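Local coordinates for protein galactan 1,3-beta-galactosidase (Phanerochaete chrysosporium, PDB 7BYS) that is an exo-beta-1,3-galactanase of glycoside hydrolase family 43 that probably releases galactose from beta-1,3-galactan and also carries a calcium-binding carbohydrate-binding module, at residues 142-152 against 164-174; 302-310 against 419-427. All coordinates share one frame; numbering follows the deposited sequence. Where two conformers were deposited one is given.

Five antiparallel sheets come first along the chain, the blades of the five-bladed propeller expected of glycoside hydrolase family 43. Interaction 1 lies in the third. It pairs strands 150-156 and 161-167, neighbours within one hairpin, and closes a loop of only 11 residues. The rest of the propeller follows before interaction 2 opens. That contact closes a much longer loop of 108 residues. It brings strand 305-308 beside strand 420-426, so both ends of the beta-sandwich carbohydrate-binding module meet in one sheet. The two contacts are in series; they neither nest nor cross. They lie on opposite sides of the chain's centre. The centres of interactions 1 and 2 are about 46 Å apart.

Interaction 1 (142-152 against 164-174); sequences QDDDSAQTAYL and ISRLDANYYNV. With NAG (2-acetamido-2-deoxy-beta-D-glucopyranose), chain D.
The hydroxyl of Tyr171 meets Gln148 and Gln142 and makes three bonds. Tyr171 OH donates to Gln148 O at 2.6 Å, in the carbonyl plane and at the edge of the phenol ring. The same OH accepts from Gln142 NE2 at 3.0 Å, in the amide plane, which stands 65° from the ring. Gln142 extends fully from a CG anti to the backbone N (chi1 -174°), carrying the amide across to Tyr171. NE2 also bonds to Phe87 O in the neighbouring sheet. A water shared with Gln148 OE1 donates to the hydroxyl. Ala150 CB touches the Tyr171 ring at CE1 (3.6 Å).

The strands, the middle two of the third blade of the family 43 propeller, pair next. Leu167 N reaches Ala150 O at 2.8 Å, almost straight at 176°. A second water accepts from Ala150 N and donates to Leu167 O. Leu152 and Ser165 form a hydrogen-bonded pair with both N-H groups used. Ser165 OG turns to Tyr154 OH. Asp145 grips Thr149 N and OG1 through syn lone pairs of both oxygens. Asn173 ND2 is bonded to C1 of an N-acetylglucosamine.

The phenol thus holds the end of the Asp145-Gln148 turn against the loop after strand 161-167, with water completing the pairing.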
loop_
_atom_site.group_PDB
_atom_site.type_symbol
_atom_site.label_atom_id
_atom_site.label_comp_id
_atom_site.label_asym_id
_atom_site.label_seq_id
_atom_site.Cartn_x
_atom_site.Cartn_y
_atom_site.Cartn_z
ATOM N N GLN A 142 -1.505 -19.135 4.258
ATOM C CA GLN A 142 -2.213 -20.411 4.277
ATOM C C GLN A 142 -1.958 -21.133 2.958
ATOM O O GLN A 142 -2.331 -20.639 1.888
ATOM C CB GLN A 142 -3.707 -20.172 4.470
ATOM C CG GLN A 142 -4.528 -21.442 4.637
ATOM C CD GLN A 142 -5.997 -21.113 4.824
ATOM O OE1 GLN A 142 -6.555 -20.324 4.065
ATOM N NE2 GLN A 142 -6.614 -21.681 5.854
ATOM N N ASP A 143 -1.338 -22.311 3.039
ATOM C CA ASP A 143 -1.047 -23.097 1.853
ATOM C C ASP A 143 -2.309 -23.804 1.368
ATOM O O ASP A 143 -3.334 -23.865 2.055
ATOM C CB ASP A 143 0.053 -24.110 2.172
ATOM C CG ASP A 143 0.921 -24.452 0.970
ATOM O OD1 ASP A 143 0.588 -24.061 -0.169
ATOM O OD2 ASP A 143 1.960 -25.124 1.195
ATOM N N ASP A 144 -2.223 -24.356 0.155
ATOM C CA ASP A 144 -3.346 -25.050 -0.465
ATOM C C ASP A 144 -3.130 -26.558 -0.520
ATOM O O ASP A 144 -3.696 -27.238 -1.385
ATOM C CB ASP A 144 -3.680 -24.460 -1.842
ATOM C CG ASP A 144 -2.547 -24.603 -2.846
ATOM O OD1 ASP A 144 -1.465 -25.118 -2.497
ATOM O OD2 ASP A 144 -2.747 -24.192 -4.012
ATOM N N ASP A 145 -2.314 -27.086 0.383
ATOM C CA ASP A 145 -2.265 -28.522 0.600
ATOM C C ASP A 145 -3.549 -28.988 1.281
ATOM O O ASP A 145 -4.435 -28.199 1.613
ATOM C CB ASP A 145 -1.035 -28.884 1.425
ATOM C CG ASP A 145 -1.039 -28.246 2.806
ATOM O OD1 ASP A 145 -1.594 -27.138 2.980
ATOM O OD2 ASP A 145 -0.465 -28.856 3.729
ATOM N N SER A 146 -3.648 -30.306 1.488
ATOM C CA SER A 146 -4.887 -30.882 2.001
ATOM C C SER A 146 -5.210 -30.371 3.400
ATOM O O SER A 146 -6.378 -30.134 3.727
ATOM C CB SER A 146 -4.810 -32.413 1.982
ATOM O OG SER A 146 -3.515 -32.862 2.346
ATOM N N ALA A 147 -4.189 -30.176 4.232
ATOM C CA ALA A 147 -4.398 -29.679 5.584
ATOM C C ALA A 147 -4.539 -28.164 5.648
ATOM O O ALA A 147 -4.806 -27.636 6.733
ATOM C CB ALA A 147 -3.264 -30.135 6.506
ATOM N N GLN A 148 -4.385 -27.459 4.526
ATOM C CA GLN A 148 -4.346 -25.997 4.530
ATOM C C GLN A 148 -3.382 -25.508 5.606
ATOM O O GLN A 148 -3.735 -24.729 6.495
ATOM C CB GLN A 148 -5.741 -25.393 4.677
ATOM C CG GLN A 148 -6.729 -25.829 3.601
ATOM C CD GLN A 148 -7.640 -26.941 4.068
ATOM O OE1 GLN A 148 -7.882 -27.096 5.264
ATOM N NE2 GLN A 148 -8.150 -27.724 3.125
ATOM N N THR A 149 -2.154 -26.014 5.537
ATOM C CA THR A 149 -1.163 -25.703 6.548
ATOM C C THR A 149 -0.850 -24.212 6.506
ATOM O O THR A 149 -0.677 -23.627 5.429
ATOM C CB THR A 149 0.100 -26.520 6.283
ATOM O OG1 THR A 149 -0.248 -27.911 6.166
ATOM C CG2 THR A 149 1.082 -26.349 7.414
ATOM N N ALA A 150 -0.792 -23.595 7.681
ATOM C CA ALA A 150 -0.584 -22.161 7.785
ATOM C C ALA A 150 0.749 -21.858 8.458
ATOM O O ALA A 150 1.293 -22.670 9.224
ATOM C CB ALA A 150 -1.735 -21.506 8.549
ATOM N N TYR A 151 1.266 -20.661 8.161
ATOM C CA TYR A 151 2.594 -20.241 8.584
ATOM C C TYR A 151 2.575 -18.790 9.035
ATOM O O TYR A 151 1.925 -17.941 8.410
ATOM C CB TYR A 151 3.576 -20.371 7.409
ATOM C CG TYR A 151 3.688 -21.775 6.889
ATOM C CD1 TYR A 151 2.744 -22.297 6.015
ATOM C CD2 TYR A 151 4.741 -22.590 7.288
ATOM C CE1 TYR A 151 2.840 -23.597 5.549
ATOM C CE2 TYR A 151 4.859 -23.888 6.820
ATOM C CZ TYR A 151 3.908 -24.387 5.958
ATOM O OH TYR A 151 4.038 -25.682 5.492
ATOM N N LEU A 152 3.282 -18.518 10.127
ATOM C CA LEU A 152 3.605 -17.158 10.538
ATOM C C LEU A 152 4.890 -16.728 9.837
ATOM O O LEU A 152 5.898 -17.444 9.869
ATOM C CB LEU A 152 3.792 -17.096 12.059
ATOM C CG LEU A 152 4.122 -15.710 12.610
ATOM C CD1 LEU A 152 2.918 -14.808 12.468
ATOM C CD2 LEU A 152 4.568 -15.789 14.075
ATOM N N ILE A 164 10.067 -17.918 9.160
ATOM C CA ILE A 164 8.820 -18.544 8.752
ATOM C C ILE A 164 8.624 -19.750 9.652
ATOM O O ILE A 164 9.537 -20.574 9.785
ATOM C CB ILE A 164 8.872 -18.987 7.284
ATOM C CG1 ILE A 164 9.133 -17.765 6.392
ATOM C CG2 ILE A 164 7.580 -19.687 6.910
ATOM C CD1 ILE A 164 9.302 -18.106 4.925
ATOM N N SER A 165 7.463 -19.842 10.291
ATOM C CA SER A 165 7.225 -20.936 11.220
ATOM C C SER A 165 5.818 -21.467 11.029
ATOM O O SER A 165 4.898 -20.699 10.751
ATOM C CB SER A 165 7.415 -20.468 12.658
ATOM O OG SER A 165 8.762 -20.075 12.874
ATOM N N ARG A 166 5.655 -22.776 11.184
ATOM C CA ARG A 166 4.375 -23.428 10.950
ATOM C C ARG A 166 3.458 -23.309 12.164
ATOM O O ARG A 166 3.900 -23.420 13.315
ATOM C CB ARG A 166 4.624 -24.901 10.615
ATOM C CG ARG A 166 3.376 -25.695 10.265
ATOM C CD ARG A 166 3.714 -27.017 9.570
ATOM N NE ARG A 166 4.763 -27.757 10.268
ATOM C CZ ARG A 166 4.559 -28.670 11.213
ATOM N NH1 ARG A 166 5.600 -29.267 11.780
ATOM N NH2 ARG A 166 3.326 -28.987 11.599
ATOM N N LEU A 167 2.171 -23.064 11.905
ATOM C CA LEU A 167 1.150 -23.029 12.946
ATOM C C LEU A 167 0.588 -24.421 13.185
ATOM O O LEU A 167 0.597 -25.272 12.291
ATOM C CB LEU A 167 -0.013 -22.129 12.528
ATOM C CG LEU A 167 0.342 -20.692 12.138
ATOM C CD1 LEU A 167 -0.925 -19.890 11.936
ATOM C CD2 LEU A 167 1.241 -20.066 13.182
ATOM N N ASP A 168 0.091 -24.635 14.402
ATOM C CA ASP A 168 -0.593 -25.878 14.739
ATOM C C ASP A 168 -1.913 -25.983 13.975
ATOM O O ASP A 168 -2.334 -25.070 13.259
ATOM C CB ASP A 168 -0.750 -26.025 16.257
ATOM C CG ASP A 168 -1.695 -24.992 16.884
ATOM O OD1 ASP A 168 -2.606 -24.467 16.200
ATOM O OD2 ASP A 168 -1.547 -24.724 18.098
ATOM N N ALA A 169 -2.592 -27.118 14.148
ATOM C CA ALA A 169 -3.782 -27.402 13.356
ATOM C C ALA A 169 -4.977 -26.539 13.734
ATOM O O ALA A 169 -5.953 -26.524 12.981
ATOM C CB ALA A 169 -4.141 -28.892 13.455
ATOM N N ASN A 170 -4.941 -25.858 14.885
ATOM C CA ASN A 170 -5.975 -24.898 15.241
ATOM C C ASN A 170 -5.664 -23.497 14.746
ATOM O O ASN A 170 -6.523 -22.614 14.853
ATOM C CB ASN A 170 -6.144 -24.840 16.758
ATOM C CG ASN A 170 -6.664 -26.136 17.330
ATOM O OD1 ASN A 170 -7.542 -26.779 16.752
ATOM N ND2 ASN A 170 -6.113 -26.533 18.469
ATOM N N TYR A 171 -4.459 -23.279 14.218
ATOM C CA TYR A 171 -3.969 -21.928 13.913
ATOM C C TYR A 171 -3.863 -21.057 15.172
ATOM O O TYR A 171 -3.996 -19.831 15.106
ATOM C CB TYR A 171 -4.806 -21.208 12.843
ATOM C CG TYR A 171 -5.031 -21.914 11.520
ATOM C CD1 TYR A 171 -4.175 -22.908 11.052
ATOM C CD2 TYR A 171 -6.104 -21.540 10.711
ATOM C CE1 TYR A 171 -4.396 -23.518 9.807
ATOM C CE2 TYR A 171 -6.328 -22.136 9.473
ATOM C CZ TYR A 171 -5.477 -23.128 9.024
ATOM O OH TYR A 171 -5.690 -23.711 7.789
ATOM N N TYR A 172 -3.639 -21.662 16.339
ATOM C CA TYR A 172 -3.610 -20.917 17.596
ATOM C C TYR A 172 -2.202 -20.625 18.085
ATOM O O TYR A 172 -2.029 -19.747 18.939
ATOM C CB TYR A 172 -4.311 -21.693 18.722
ATOM C CG TYR A 172 -5.814 -21.814 18.616
ATOM C CD1 TYR A 172 -6.544 -21.131 17.645
ATOM C CD2 TYR A 172 -6.506 -22.619 19.514
ATOM C CE1 TYR A 172 -7.930 -21.258 17.571
ATOM C CE2 TYR A 172 -7.877 -22.761 19.447
ATOM C CZ TYR A 172 -8.589 -22.077 18.484
ATOM O OH TYR A 172 -9.964 -22.233 18.436
ATOM N N ASN A 173 -1.204 -21.342 17.580
ATOM C CA ASN A 173 0.130 -21.279 18.147
ATOM C C ASN A 173 1.125 -21.741 17.091
ATOM O O ASN A 173 0.771 -22.448 16.144
ATOM C CB ASN A 173 0.195 -22.138 19.418
ATOM C CG ASN A 173 1.514 -22.029 20.139
ATOM O OD1 ASN A 173 2.192 -21.000 20.083
ATOM N ND2 ASN A 173 1.889 -23.107 20.825
ATOM N N VAL A 174 2.379 -21.336 17.270
ATOM C CA VAL A 174 3.466 -21.730 16.381
ATOM C C VAL A 174 4.081 -23.018 16.913
ATOM O O VAL A 174 4.429 -23.099 18.098
ATOM C CB VAL A 174 4.516 -20.612 16.304
ATOM C CG1 VAL A 174 5.729 -21.091 15.550
ATOM C CG2 VAL A 174 3.921 -19.354 15.678
HETATM C C1 NAG D . 3.123 -23.182 21.564
HETATM C C2 NAG D . 2.915 -23.506 23.040
HETATM C C3 NAG D . 4.201 -23.619 23.785
HETATM C C4 NAG D . 5.163 -24.551 23.105
HETATM C C5 NAG D . 5.360 -24.125 21.647
HETATM C C6 NAG D . 6.346 -25.012 20.947
HETATM C C7 NAG D . 2.321 -21.028 23.672
HETATM C C8 NAG D . 1.310 -20.072 24.315
HETATM N N2 NAG D . 2.014 -22.464 23.648
HETATM O O3 NAG D . 3.935 -24.102 25.132
HETATM O O4 NAG D . 6.417 -24.535 23.792
HETATM O O5 NAG D . 4.070 -24.167 20.941
HETATM O O6 NAG D . 5.704 -26.187 20.526
HETATM O O7 NAG D . 3.330 -20.588 23.215
HETATM O O HOH W 1 -8.206 -25.041 7.284
HETATM O O HOH W 2 -1.325 -25.187 10.111
#

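Interaction 2 (302-310 against 419-427); sequences ASGTSYEAE and ADLDKIIVY. With CA (calcium ion), chain F.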
loop_
_atom_site.group_PDB
_atom_site.type_symbol
_atom_site.label_atom_id
_atom_site.label_comp_id
_atom_site.label_asym_id
_atom_site.label_seq_id
_atom_site.Cartn_x
_atom_site.Cartn_y
_atom_site.Cartn_z
ATOM N N ALA A 302 -5.213 1.449 -17.664
ATOM C CA ALA A 302 -5.842 2.510 -18.441
ATOM C C ALA A 302 -4.790 3.275 -19.232
ATOM O O ALA A 302 -3.684 3.519 -18.748
ATOM C CB ALA A 302 -6.574 3.478 -17.516
ATOM N N SER A 303 -5.136 3.642 -20.463
ATOM C CA SER A 303 -4.254 4.448 -21.292
ATOM C C SER A 303 -4.568 5.922 -21.084
ATOM O O SER A 303 -5.724 6.305 -20.876
ATOM C CB SER A 303 -4.433 4.092 -22.768
ATOM O OG SER A 303 -5.727 4.451 -23.215
ATOM N N GLY A 304 -3.524 6.752 -21.121
ATOM C CA GLY A 304 -3.687 8.171 -20.904
ATOM C C GLY A 304 -2.910 8.973 -21.929
ATOM O O GLY A 304 -2.144 8.428 -22.726
ATOM N N THR A 305 -3.117 10.283 -21.890
ATOM C CA THR A 305 -2.414 11.205 -22.772
ATOM C C THR A 305 -1.441 12.029 -21.936
ATOM O O THR A 305 -1.848 12.666 -20.959
ATOM C CB THR A 305 -3.407 12.106 -23.499
ATOM O OG1 THR A 305 -4.292 11.289 -24.275
ATOM C CG2 THR A 305 -2.674 13.054 -24.428
ATOM N N SER A 306 -0.165 12.002 -22.312
ATOM C CA SER A 306 0.890 12.659 -21.551
ATOM C C SER A 306 1.139 14.065 -22.072
ATOM O O SER A 306 1.170 14.293 -23.284
ATOM C CB SER A 306 2.195 11.871 -21.661
ATOM O OG SER A 306 2.165 10.681 -20.891
ATOM N N TYR A 307 1.363 14.996 -21.146
ATOM C CA TYR A 307 1.723 16.377 -21.461
ATOM C C TYR A 307 2.929 16.748 -20.612
ATOM O O TYR A 307 2.856 16.688 -19.380
ATOM C CB TYR A 307 0.571 17.331 -21.133
ATOM C CG TYR A 307 -0.715 17.041 -21.877
ATOM C CD1 TYR A 307 -1.621 16.103 -21.401
ATOM C CD2 TYR A 307 -1.031 17.717 -23.057
ATOM C CE1 TYR A 307 -2.804 15.838 -22.077
ATOM C CE2 TYR A 307 -2.210 17.457 -23.736
ATOM C CZ TYR A 307 -3.088 16.515 -23.244
ATOM O OH TYR A 307 -4.265 16.251 -23.923
ATOM N N GLU A 308 4.015 17.166 -21.254
ATOM C CA GLU A 308 5.210 17.571 -20.525
ATOM C C GLU A 308 5.024 18.960 -19.937
ATOM O O GLU A 308 4.562 19.875 -20.624
ATOM C CB GLU A 308 6.421 17.574 -21.455
ATOM C CG GLU A 308 6.780 16.208 -22.031
ATOM C CD GLU A 308 7.267 15.211 -20.996
ATOM O OE1 GLU A 308 7.743 15.618 -19.915
ATOM O OE2 GLU A 308 7.173 14.002 -21.267
ATOM N N ALA A 309 5.388 19.123 -18.662
ATOM C CA ALA A 309 5.265 20.431 -18.027
ATOM C C ALA A 309 6.098 21.481 -18.752
ATOM O O ALA A 309 5.678 22.641 -18.878
ATOM C CB ALA A 309 5.682 20.338 -16.561
ATOM N N GLU A 310 7.270 21.091 -19.256
ATOM C CA GLU A 310 8.174 22.041 -19.888
ATOM C C GLU A 310 7.644 22.547 -21.222
ATOM O O GLU A 310 8.155 23.549 -21.728
ATOM C CB GLU A 310 9.577 21.434 -20.024
ATOM C CG GLU A 310 9.651 20.171 -20.872
ATOM C CD GLU A 310 9.447 18.891 -20.075
ATOM O OE1 GLU A 310 8.830 18.933 -18.981
ATOM O OE2 GLU A 310 9.942 17.847 -20.546
ATOM N N ALA A 419 6.410 21.136 -5.598
ATOM C CA ALA A 419 7.453 20.281 -6.136
ATOM C C ALA A 419 7.684 20.586 -7.615
ATOM O O ALA A 419 6.874 21.237 -8.279
ATOM C CB ALA A 419 7.095 18.798 -5.961
ATOM N N ASP A 420 8.819 20.125 -8.126
ATOM C CA ASP A 420 9.125 20.286 -9.541
ATOM C C ASP A 420 8.241 19.370 -10.380
ATOM O O ASP A 420 8.169 18.162 -10.129
ATOM C CB ASP A 420 10.600 19.977 -9.802
ATOM C CG ASP A 420 11.534 20.939 -9.094
ATOM O OD1 ASP A 420 11.096 22.053 -8.752
ATOM O OD2 ASP A 420 12.716 20.575 -8.888
ATOM N N LEU A 421 7.586 19.928 -11.396
ATOM C CA LEU A 421 6.604 19.186 -12.183
ATOM C C LEU A 421 7.234 18.693 -13.480
ATOM O O LEU A 421 7.718 19.491 -14.287
ATOM C CB LEU A 421 5.385 20.060 -12.475
ATOM C CG LEU A 421 4.180 19.326 -13.077
ATOM C CD1 LEU A 421 3.550 18.331 -12.087
ATOM C CD2 LEU A 421 3.131 20.332 -13.549
ATOM N N ASP A 422 7.219 17.372 -13.678
ATOM C CA ASP A 422 7.813 16.722 -14.837
ATOM C C ASP A 422 6.830 16.645 -15.996
ATOM O O ASP A 422 7.148 17.072 -17.112
ATOM C CB ASP A 422 8.257 15.305 -14.433
ATOM C CG ASP A 422 8.952 14.559 -15.543
ATOM O OD1 ASP A 422 9.211 15.136 -16.611
ATOM O OD2 ASP A 422 9.251 13.361 -15.340
ATOM N N LYS A 423 5.652 16.084 -15.750
ATOM C CA LYS A 423 4.622 15.914 -16.766
ATOM C C LYS A 423 3.334 15.554 -16.045
ATOM O O LYS A 423 3.325 15.309 -14.833
ATOM C CB LYS A 423 4.983 14.810 -17.775
ATOM C CG LYS A 423 5.158 13.415 -17.169
ATOM C CD LYS A 423 5.231 12.364 -18.268
ATOM C CE LYS A 423 5.178 10.963 -17.694
ATOM N NZ LYS A 423 4.940 9.971 -18.787
ATOM N N ILE A 424 2.240 15.526 -16.805
ATOM C CA ILE A 424 0.964 15.008 -16.335
ATOM C C ILE A 424 0.486 13.965 -17.334
ATOM O O ILE A 424 0.844 14.001 -18.514
ATOM C CB ILE A 424 -0.111 16.104 -16.101
ATOM C CG1 ILE A 424 -0.616 16.701 -17.429
ATOM C CG2 ILE A 424 0.421 17.197 -15.177
ATOM C CD1 ILE A 424 -1.769 17.683 -17.260
ATOM N N ILE A 425 -0.301 13.013 -16.852
ATOM C CA ILE A 425 -0.985 12.054 -17.711
ATOM C C ILE A 425 -2.470 12.147 -17.413
ATOM O O ILE A 425 -2.892 12.002 -16.257
ATOM C CB ILE A 425 -0.479 10.611 -17.537
ATOM C CG1 ILE A 425 1.043 10.545 -17.695
ATOM C CG2 ILE A 425 -1.179 9.705 -18.547
ATOM C CD1 ILE A 425 1.630 9.119 -17.564
ATOM N N VAL A 426 -3.255 12.406 -18.452
ATOM C CA VAL A 426 -4.700 12.557 -18.343
ATOM C C VAL A 426 -5.353 11.263 -18.807
ATOM O O VAL A 426 -5.188 10.850 -19.962
ATOM C CB VAL A 426 -5.198 13.749 -19.172
ATOM C CG1 VAL A 426 -6.720 13.830 -19.113
ATOM C CG2 VAL A 426 -4.578 15.051 -18.674
ATOM N N TYR A 427 -6.105 10.635 -17.910
ATOM C CA TYR A 427 -6.756 9.364 -18.191
ATOM C C TYR A 427 -8.232 9.582 -18.479
ATOM O O TYR A 427 -8.744 10.698 -18.380
ATOM C CB TYR A 427 -6.573 8.402 -17.006
ATOM C CG TYR A 427 -5.130 8.011 -16.791
ATOM C CD1 TYR A 427 -4.568 6.969 -17.509
ATOM C CD2 TYR A 427 -4.326 8.704 -15.886
ATOM C CE1 TYR A 427 -3.254 6.609 -17.336
ATOM C CE2 TYR A 427 -3.008 8.344 -15.699
ATOM C CZ TYR A 427 -2.479 7.297 -16.430
ATOM O OH TYR A 427 -1.176 6.910 -16.279
ATOM O OXT TYR A 427 -8.941 8.637 -18.823
HETATM CA CA CA F . 9.254 16.553 -18.445
HETATM O O HOH W 3 -8.256 6.049 -19.754
#
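Leu421 packs its CG on Ala309 CB at 3.9 Å. Asp422 then binds calcium through its backbone O at 2.5 Å and through OD1 at 2.3 Å. The same Asp422 O accepts from Ala309 N at 3.1 Å, with the donor above the carbonyl plane. Glu308 OE1 joins the metal at 2.3 Å, and Glu310 chelates it with both oxygens. Ser327 O and Lys330 O complete seven ligands. A classic beta bulge sets Asp422 and Lys423 together opposite Tyr358 of the next strand. Lys423 crosses the Glu308 carboxylate with its aliphatic chain and makes a cation-pi contact with Tyr358.

Ile424 forms a hydrogen-bonded pair with Tyr307, and its CG1 meets Tyr307 CB at 3.9 Å. On the other face of the sheet, Ile425 forms a non-hydrogen-bonded pair with Ser306, its CG1 against Ser306 OG. Its CG2, anti to the backbone N (chi1 -53°), lies over one face of the Tyr427 ring, toward the rim, and 3.8 Å from Gly304 CA. A glycine in place of Ile425 would probably strip the methyl from that ring face and open a gap beside Gly304. Val426 pairs with Thr305 and sets CG2 against the Tyr307 ring. Tyr427 brings CE1 to Ala302 O at 3.4 Å, near the ring plane. Its OH bonds to Asp288.

Three carboxylates more than offset calcium's double charge, and the metal probably relieves their repulsion. It ties the first strand of the beta-sandwich carbohydrate-binding module, and the 3-10 turn after it, to the last.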